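Local structure of lipase (Pelosinus fermentans, 5AH0) at residues A[21-26]-A[184-189]; A[165-170]-A[309-314]; A[198-203]-A[220-225]. The protein hydrolyses ester bonds as a lipase and also attacks the synthetic polyester poly(butylene adipate-co-terephthalate). One frame throughout, in Å; residues are numbered along the deposited sequence.

Contact 1: A[21-26]-A[184-189]; sequences LGLKYW and ASLASF
Tyr-25 OH is gripped by two groups, Gly-11 N and His-113 ND1, and it anchors the loop whose Leu-23 packs on Leu-186 and Phe-189. Those two anchor points sit at key places of the alpha/beta-hydrolase fold. Gly-11 follows strand 6-9, and His-113 ends strand 108-113, where lipases of this fold place the nucleophile elbow. The contact itself is apolar packing of helix 173-190 against this loop, which is tied to the region of the probable active site. Leu-23 has a second tether, because its O accepts a bond from Trp-15 NE1. The Trp-15 ring also meets Tyr-25 edge-to-face.

Leu-23 carries the whole loop side of the contact. Its CG stands anti to the backbone N (chi1 -162°), which sends the two methyls toward the helix. On the helix, Leu-186 and Phe-189 lie three residues apart, so both reach the same methyl fork. The Leu-23 side chain crosses each of them at about a right angle. Leu-23 CD2 meets Leu-186 CD2 at 4.1 Å. Phe-189 belongs to the regular helix, its N bonding to Ser-185 O at 3.0 Å. Ser-185 OG bonds to Pro-278 O, tying the helix to the loop beyond. The Phe-189 ring offers its edge rather than a face: Leu-23 CD1 lies near the ring plane, 3.8 Å from Phe-189 CE2, and Leu-23 CD2 is 4.1 Å from Phe-189 CD2.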
# COMPACT_ATOMS: atom_id res chain seq x y z
N LEU A 21 -0.19 15.54 11.91
CA LEU A 21 -1.21 16.57 11.94
C LEU A 21 -0.97 17.57 10.84
O LEU A 21 0.17 17.98 10.59
CB LEU A 21 -1.23 17.27 13.30
CG LEU A 21 -2.23 16.70 14.30
CD1 LEU A 21 -1.95 15.22 14.58
CD2 LEU A 21 -2.18 17.50 15.59
N GLY A 22 -2.03 17.96 10.14
CA GLY A 22 -1.92 19.00 9.15
C GLY A 22 -1.72 18.50 7.74
O GLY A 22 -1.77 19.28 6.81
N LEU A 23 -1.46 17.20 7.58
CA LEU A 23 -1.30 16.62 6.25
C LEU A 23 -1.91 15.22 6.19
O LEU A 23 -1.38 14.27 6.79
CB LEU A 23 0.17 16.56 5.84
CG LEU A 23 0.41 16.37 4.34
CD1 LEU A 23 0.08 17.64 3.57
CD2 LEU A 23 1.81 15.93 4.04
N LYS A 24 -3.02 15.09 5.47
CA LYS A 24 -3.64 13.79 5.22
C LYS A 24 -2.89 13.06 4.11
O LYS A 24 -2.57 13.65 3.07
CB LYS A 24 -5.10 13.98 4.84
CG LYS A 24 -6.11 13.50 5.85
CD LYS A 24 -5.98 14.20 7.17
CE LYS A 24 -6.91 13.58 8.17
NZ LYS A 24 -6.74 14.20 9.49
N TYR A 25 -2.58 11.79 4.32
CA TYR A 25 -2.01 10.98 3.25
C TYR A 25 -2.92 10.99 2.02
O TYR A 25 -2.45 11.09 0.89
CB TYR A 25 -1.80 9.54 3.71
CG TYR A 25 -1.16 8.63 2.67
CD1 TYR A 25 -1.93 8.00 1.70
CD2 TYR A 25 0.20 8.37 2.70
CE1 TYR A 25 -1.35 7.15 0.76
CE2 TYR A 25 0.78 7.51 1.78
CZ TYR A 25 -0.00 6.91 0.81
OH TYR A 25 0.58 6.05 -0.10
N TRP A 26 -4.22 10.87 2.25
CA TRP A 26 -5.18 10.91 1.16
C TRP A 26 -5.72 12.32 1.03
O TRP A 26 -6.70 12.67 1.69
CB TRP A 26 -6.31 9.92 1.37
CG TRP A 26 -5.87 8.50 1.28
CD1 TRP A 26 -5.61 7.66 2.32
CD2 TRP A 26 -5.63 7.75 0.08
NE1 TRP A 26 -5.22 6.43 1.85
CE2 TRP A 26 -5.23 6.46 0.48
CE3 TRP A 26 -5.73 8.03 -1.28
CZ2 TRP A 26 -4.92 5.45 -0.44
CZ3 TRP A 26 -5.43 7.04 -2.19
CH2 TRP A 26 -5.03 5.75 -1.76
N ALA A 184 11.69 12.80 7.69
CA ALA A 184 12.32 14.10 7.84
C ALA A 184 11.59 15.13 7.00
O ALA A 184 11.37 16.26 7.44
CB ALA A 184 13.77 14.03 7.44
N SER A 185 11.17 14.72 5.81
CA SER A 185 10.45 15.62 4.92
C SER A 185 9.11 16.04 5.49
O SER A 185 8.75 17.21 5.43
CB SER A 185 10.22 14.96 3.56
OG SER A 185 9.50 15.83 2.70
N LEU A 186 8.36 15.08 6.05
CA LEU A 186 7.06 15.38 6.63
C LEU A 186 7.18 16.36 7.80
O LEU A 186 6.40 17.31 7.92
CB LEU A 186 6.39 14.10 7.11
CG LEU A 186 5.99 13.09 6.04
CD1 LEU A 186 5.31 11.89 6.70
CD2 LEU A 186 5.10 13.72 4.97
N ALA A 187 8.17 16.14 8.66
CA ALA A 187 8.41 17.00 9.81
C ALA A 187 8.69 18.43 9.39
O ALA A 187 8.24 19.36 10.04
CB ALA A 187 9.55 16.46 10.66
N SER A 188 9.44 18.61 8.31
CA SER A 188 9.74 19.96 7.84
C SER A 188 8.52 20.62 7.22
O SER A 188 8.16 21.73 7.58
CB SER A 188 10.88 19.93 6.82
OG SER A 188 10.97 21.19 6.16
N PHE A 189 7.86 19.89 6.33
CA PHE A 189 6.76 20.41 5.54
C PHE A 189 5.55 20.84 6.38
O PHE A 189 4.85 21.78 6.01
CB PHE A 189 6.33 19.35 4.53
CG PHE A 189 5.31 19.84 3.54
CD1 PHE A 189 5.66 20.77 2.58
CD2 PHE A 189 4.03 19.34 3.55
CE1 PHE A 189 4.72 21.21 1.66
CE2 PHE A 189 3.09 19.78 2.63
CZ PHE A 189 3.45 20.71 1.68

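Contact 2: A[165-170]-A[309-314]; sequences GTTLAD and NSWKPN
Thr-167 and Trp-311 make the main side-chain contact here. Thr-167 CG2 lies anti to its own carbonyl carbon and reaches Trp-311 CE3 at 4.1 Å. Thr-167 OG1 takes the position between the backbone N and the carbonyl carbon (chi1 55°), and the hydroxyl is satisfied by a hydrogen bond outside the two segments. The methyl meets the six-membered ring of the indole at a slant. The indole of Trp-311 is set by a chi1 of -79°, which carries its six-membered ring toward 165-170. Gly-165 O comes to the edge of that ring, near its plane, 4.1 Å from Trp-311 CZ3. Its hydrogen bond goes to Ser-322 OG; the ring contact is only van der Waals packing. Asn-319 joins the two segments with one amide: its OD1 accepts from Thr-167 N, and its ND2 donates to Trp-311 O.

The 309-314 segment, a 3-10 turn at 309-311 running into loop, is braced from within. Lys-312 is extended beyond its first torsion, and its NZ donates to Asn-309 OD1 at 2.8 Å, tilted 23° from the carbonyl plane. Asn-314 ND2 donates to Lys-312 O at 2.9 Å, and this O lies close to the amide plane. In related bacterial lipases the loop just beyond this segment holds the catalytic-triad acid, as is probable here. The short, weakly bonded helix at about 167-170 follows strand 153-159, and helix 288-294 covers it through Ile-294. The 309-314 segment lies between helix 288-294 and strand 334-336, with Asn-314 bonded to the backbone of Ala-266 just past strand 258-265.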
# COMPACT_ATOMS: atom_id res chain seq x y z
N GLY A 165 7.38 -5.13 -8.27
CA GLY A 165 8.41 -4.60 -7.40
C GLY A 165 8.98 -3.27 -7.89
O GLY A 165 8.52 -2.74 -8.90
N THR A 166 9.96 -2.74 -7.15
CA THR A 166 10.68 -1.51 -7.47
C THR A 166 12.19 -1.65 -7.37
O THR A 166 12.69 -2.19 -6.38
CB THR A 166 10.33 -0.38 -6.52
OG1 THR A 166 8.93 -0.34 -6.31
CG2 THR A 166 10.79 0.90 -7.12
N THR A 167 12.92 -1.09 -8.33
CA THR A 167 14.38 -1.10 -8.24
C THR A 167 14.86 -0.19 -7.09
O THR A 167 16.01 -0.26 -6.67
CB THR A 167 15.02 -0.69 -9.58
OG1 THR A 167 14.51 0.57 -10.00
CG2 THR A 167 14.65 -1.70 -10.63
N LEU A 168 13.96 0.62 -6.54
CA LEU A 168 14.30 1.40 -5.36
C LEU A 168 14.62 0.48 -4.20
O LEU A 168 15.53 0.74 -3.41
CB LEU A 168 13.17 2.33 -4.96
CG LEU A 168 13.55 3.37 -3.90
CD1 LEU A 168 14.20 4.60 -4.54
CD2 LEU A 168 12.36 3.76 -3.07
N ALA A 169 13.87 -0.61 -4.09
CA ALA A 169 14.08 -1.55 -3.00
C ALA A 169 15.19 -2.56 -3.31
O ALA A 169 15.73 -3.19 -2.40
CB ALA A 169 12.77 -2.29 -2.67
N ASP A 170 15.55 -2.70 -4.58
CA ASP A 170 16.64 -3.60 -4.97
C ASP A 170 17.99 -3.05 -4.54
O ASP A 170 18.93 -3.81 -4.29
CB ASP A 170 16.64 -3.87 -6.48
CG ASP A 170 15.46 -4.73 -6.94
OD1 ASP A 170 14.43 -4.78 -6.25
OD2 ASP A 170 15.57 -5.39 -8.00
N ASN A 309 16.35 -0.91 -19.99
CA ASN A 309 15.88 0.44 -20.27
C ASN A 309 14.38 0.63 -20.08
O ASN A 309 13.93 1.72 -19.72
CB ASN A 309 16.28 0.84 -21.68
CG ASN A 309 17.77 1.09 -21.80
OD1 ASN A 309 18.40 1.55 -20.85
ND2 ASN A 309 18.33 0.79 -22.96
N SER A 310 13.60 -0.42 -20.27
CA SER A 310 12.15 -0.31 -20.11
C SER A 310 11.76 -0.11 -18.64
O SER A 310 10.63 0.26 -18.36
CB SER A 310 11.45 -1.54 -20.70
OG SER A 310 11.64 -2.70 -19.91
N TRP A 311 12.69 -0.35 -17.72
CA TRP A 311 12.44 -0.14 -16.29
C TRP A 311 12.79 1.26 -15.80
O TRP A 311 12.43 1.63 -14.68
CB TRP A 311 13.22 -1.15 -15.46
CG TRP A 311 12.57 -2.48 -15.44
CD1 TRP A 311 12.56 -3.40 -16.44
CD2 TRP A 311 11.81 -3.04 -14.36
NE1 TRP A 311 11.86 -4.51 -16.05
CE2 TRP A 311 11.38 -4.31 -14.78
CE3 TRP A 311 11.45 -2.59 -13.09
CZ2 TRP A 311 10.60 -5.14 -13.97
CZ3 TRP A 311 10.68 -3.41 -12.28
CH2 TRP A 311 10.27 -4.68 -12.73
N LYS A 312 13.49 2.02 -16.62
CA LYS A 312 13.91 3.35 -16.19
C LYS A 312 12.78 4.35 -15.95
O LYS A 312 12.86 5.15 -15.02
CB LYS A 312 14.91 3.92 -17.20
CG LYS A 312 16.29 3.23 -17.14
CD LYS A 312 17.23 3.79 -18.20
CE LYS A 312 18.63 3.19 -18.06
NZ LYS A 312 19.53 3.58 -19.20
N PRO A 313 11.71 4.33 -16.76
CA PRO A 313 10.70 5.35 -16.42
C PRO A 313 10.05 5.06 -15.08
O PRO A 313 9.76 3.90 -14.79
CB PRO A 313 9.68 5.26 -17.57
CG PRO A 313 10.41 4.56 -18.69
CD PRO A 313 11.35 3.60 -18.00
N ASN A 314 9.84 6.09 -14.27
CA ASN A 314 9.28 5.89 -12.95
C ASN A 314 8.55 7.13 -12.42
O ASN A 314 8.53 8.17 -13.07
CB ASN A 314 10.38 5.47 -11.98
CG ASN A 314 11.39 6.56 -11.73
OD1 ASN A 314 11.21 7.39 -10.84
ND2 ASN A 314 12.46 6.57 -12.51

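Contact 3: A[198-203]-A[220-225]; sequences YDFKLD and NRVFNS
Phe-200 has its CG anti to the carbonyl carbon (chi1 -67°). On Val-222, chi1 of 163° sets CG1 anti to the backbone N, facing Leu-202, and CG2 anti to the carbonyl carbon, facing the Phe-200 ring. Val-222 CG2 is 3.9 Å from Phe-200 CD2, and Val-222 CG1 is 3.9 Å from Leu-202 CD1. CG1 also rests over the rim of one face of Phe-223. The Phe-223 ring points its edge at the face of Phe-200 in an offset edge-to-face pair, the planes at 83°. Phe-223 CE2 is 3.5 Å from Phe-200 CE1.

The contact ties the loop after helix 173-190 to the end of helix 215-223. The loop is shaped by an Asx turn, in which Lys-201 N donates to Asp-199 OD1 at 3.2 Å in an almost straight bond. Arg-87 forms salt bridges with both Asp-199 and Asp-203. An alanine in place of Phe-200 would probably leave the edge of Phe-223 without its aromatic face and open a gap beside Val-222. Helix 173-190 touches the pair, with Val-183 against Phe-200 and Ala-179 against Phe-223. The Phe-223 ring also meets Trp-228, nearly parallel. The Leu-202 side chain is about 9 Å from the bound zinc.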
# COMPACT_ATOMS: atom_id res chain seq x y z
N TYR A 198 4.46 10.28 14.22
CA TYR A 198 4.66 9.25 13.21
C TYR A 198 5.13 7.98 13.91
O TYR A 198 5.99 8.03 14.78
CB TYR A 198 5.68 9.70 12.16
CG TYR A 198 5.71 8.83 10.92
CD1 TYR A 198 6.33 7.59 10.93
CD2 TYR A 198 5.13 9.26 9.73
CE1 TYR A 198 6.37 6.78 9.79
CE2 TYR A 198 5.16 8.46 8.57
CZ TYR A 198 5.79 7.22 8.62
OH TYR A 198 5.82 6.42 7.51
N ASP A 199 4.55 6.85 13.53
CA ASP A 199 4.88 5.59 14.18
C ASP A 199 5.10 4.46 13.18
O ASP A 199 4.27 4.23 12.31
CB ASP A 199 3.79 5.20 15.16
CG ASP A 199 4.05 3.85 15.80
OD1 ASP A 199 5.24 3.53 16.03
OD2 ASP A 199 3.08 3.12 16.06
N PHE A 200 6.20 3.72 13.33
CA PHE A 200 6.51 2.69 12.35
C PHE A 200 5.72 1.41 12.56
O PHE A 200 5.68 0.55 11.67
CB PHE A 200 8.01 2.41 12.33
CG PHE A 200 8.81 3.57 11.81
CD1 PHE A 200 8.84 3.84 10.45
CD2 PHE A 200 9.51 4.39 12.68
CE1 PHE A 200 9.56 4.92 9.97
CE2 PHE A 200 10.23 5.46 12.20
CZ PHE A 200 10.25 5.73 10.84
N LYS A 201 5.07 1.32 13.72
CA LYS A 201 4.19 0.20 14.04
C LYS A 201 4.91 -1.13 13.86
O LYS A 201 4.47 -1.99 13.09
CB LYS A 201 2.93 0.26 13.17
CG LYS A 201 2.16 1.56 13.32
CD LYS A 201 1.24 1.79 12.13
CE LYS A 201 0.95 3.28 11.93
NZ LYS A 201 0.97 3.65 10.46
N LEU A 202 6.04 -1.28 14.54
CA LEU A 202 6.79 -2.52 14.50
C LEU A 202 6.86 -3.17 15.87
O LEU A 202 7.91 -3.64 16.29
CB LEU A 202 8.20 -2.27 13.95
CG LEU A 202 8.13 -1.69 12.54
CD1 LEU A 202 9.46 -1.14 12.08
CD2 LEU A 202 7.65 -2.77 11.59
N ASP A 203 5.73 -3.20 16.56
CA ASP A 203 5.71 -3.72 17.93
C ASP A 203 5.82 -5.24 17.94
O ASP A 203 6.25 -5.83 18.94
CB ASP A 203 4.44 -3.27 18.66
CG ASP A 203 4.17 -1.78 18.51
OD1 ASP A 203 5.06 -1.04 18.04
OD2 ASP A 203 3.06 -1.34 18.90
N ASN A 220 16.32 6.32 13.32
CA ASN A 220 17.62 5.68 13.11
C ASN A 220 17.72 4.30 13.73
O ASN A 220 18.26 3.38 13.12
CB ASN A 220 18.76 6.57 13.62
CG ASN A 220 19.04 7.73 12.69
OD1 ASN A 220 18.80 7.65 11.48
ND2 ASN A 220 19.56 8.82 13.24
N ARG A 221 17.20 4.14 14.94
CA ARG A 221 17.27 2.85 15.61
C ARG A 221 16.49 1.79 14.82
O ARG A 221 16.92 0.65 14.72
CB ARG A 221 16.75 2.95 17.05
CG ARG A 221 16.74 1.63 17.83
CD ARG A 221 16.53 1.87 19.32
NE ARG A 221 15.22 2.46 19.60
CZ ARG A 221 14.09 1.76 19.77
NH1 ARG A 221 14.10 0.43 19.71
NH2 ARG A 221 12.96 2.40 20.03
N VAL A 222 15.37 2.19 14.22
CA VAL A 222 14.58 1.26 13.43
C VAL A 222 15.31 0.72 12.20
O VAL A 222 15.34 -0.49 11.97
CB VAL A 222 13.27 1.91 12.95
CG1 VAL A 222 12.63 1.11 11.81
CG2 VAL A 222 12.30 2.10 14.12
N PHE A 223 15.92 1.61 11.43
CA PHE A 223 16.53 1.24 10.15
C PHE A 223 18.02 0.88 10.26
O PHE A 223 18.67 0.54 9.27
CB PHE A 223 16.30 2.36 9.13
CG PHE A 223 14.86 2.55 8.77
CD1 PHE A 223 14.25 1.74 7.83
CD2 PHE A 223 14.10 3.51 9.41
CE1 PHE A 223 12.92 1.89 7.51
CE2 PHE A 223 12.76 3.67 9.10
CZ PHE A 223 12.17 2.87 8.14
N ASN A 224 18.56 0.95 11.47
CA ASN A 224 19.90 0.45 11.72
C ASN A 224 19.82 -0.90 12.42
O ASN A 224 20.81 -1.41 12.93
CB ASN A 224 20.72 1.44 12.55
CG ASN A 224 20.93 2.76 11.85
OD1 ASN A 224 20.39 3.01 10.76
ND2 ASN A 224 21.70 3.64 12.47
N SER A 225 18.61 -1.45 12.46
CA SER A 225 18.39 -2.75 13.07
C SER A 225 18.89 -3.90 12.20
O SER A 225 18.94 -3.80 10.98
CB SER A 225 16.90 -2.94 13.37
OG SER A 225 16.67 -4.26 13.81

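Contacts 1 and 3 are neighbours, with centres 18 Å apart. They touch where Leu-186 CD1 packs on Tyr-198 CE2 at 3.9 Å. Helix 173-190 supplies one side of contact 1 and also borders contact 3. Contact 2 stands apart: its centre is about 26 Å from that of contact 1 and 25 Å from that of contact 3. In chain order, 21-26 comes first, then 165-170, 184-189, 198-203, 220-225 and 309-314. Contacts 1 and 2 thus interleave, while contact 3 falls wholly between the two halves of contact 2. All three join loops to helices, or loop to loop, within one alpha/beta-hydrolase domain.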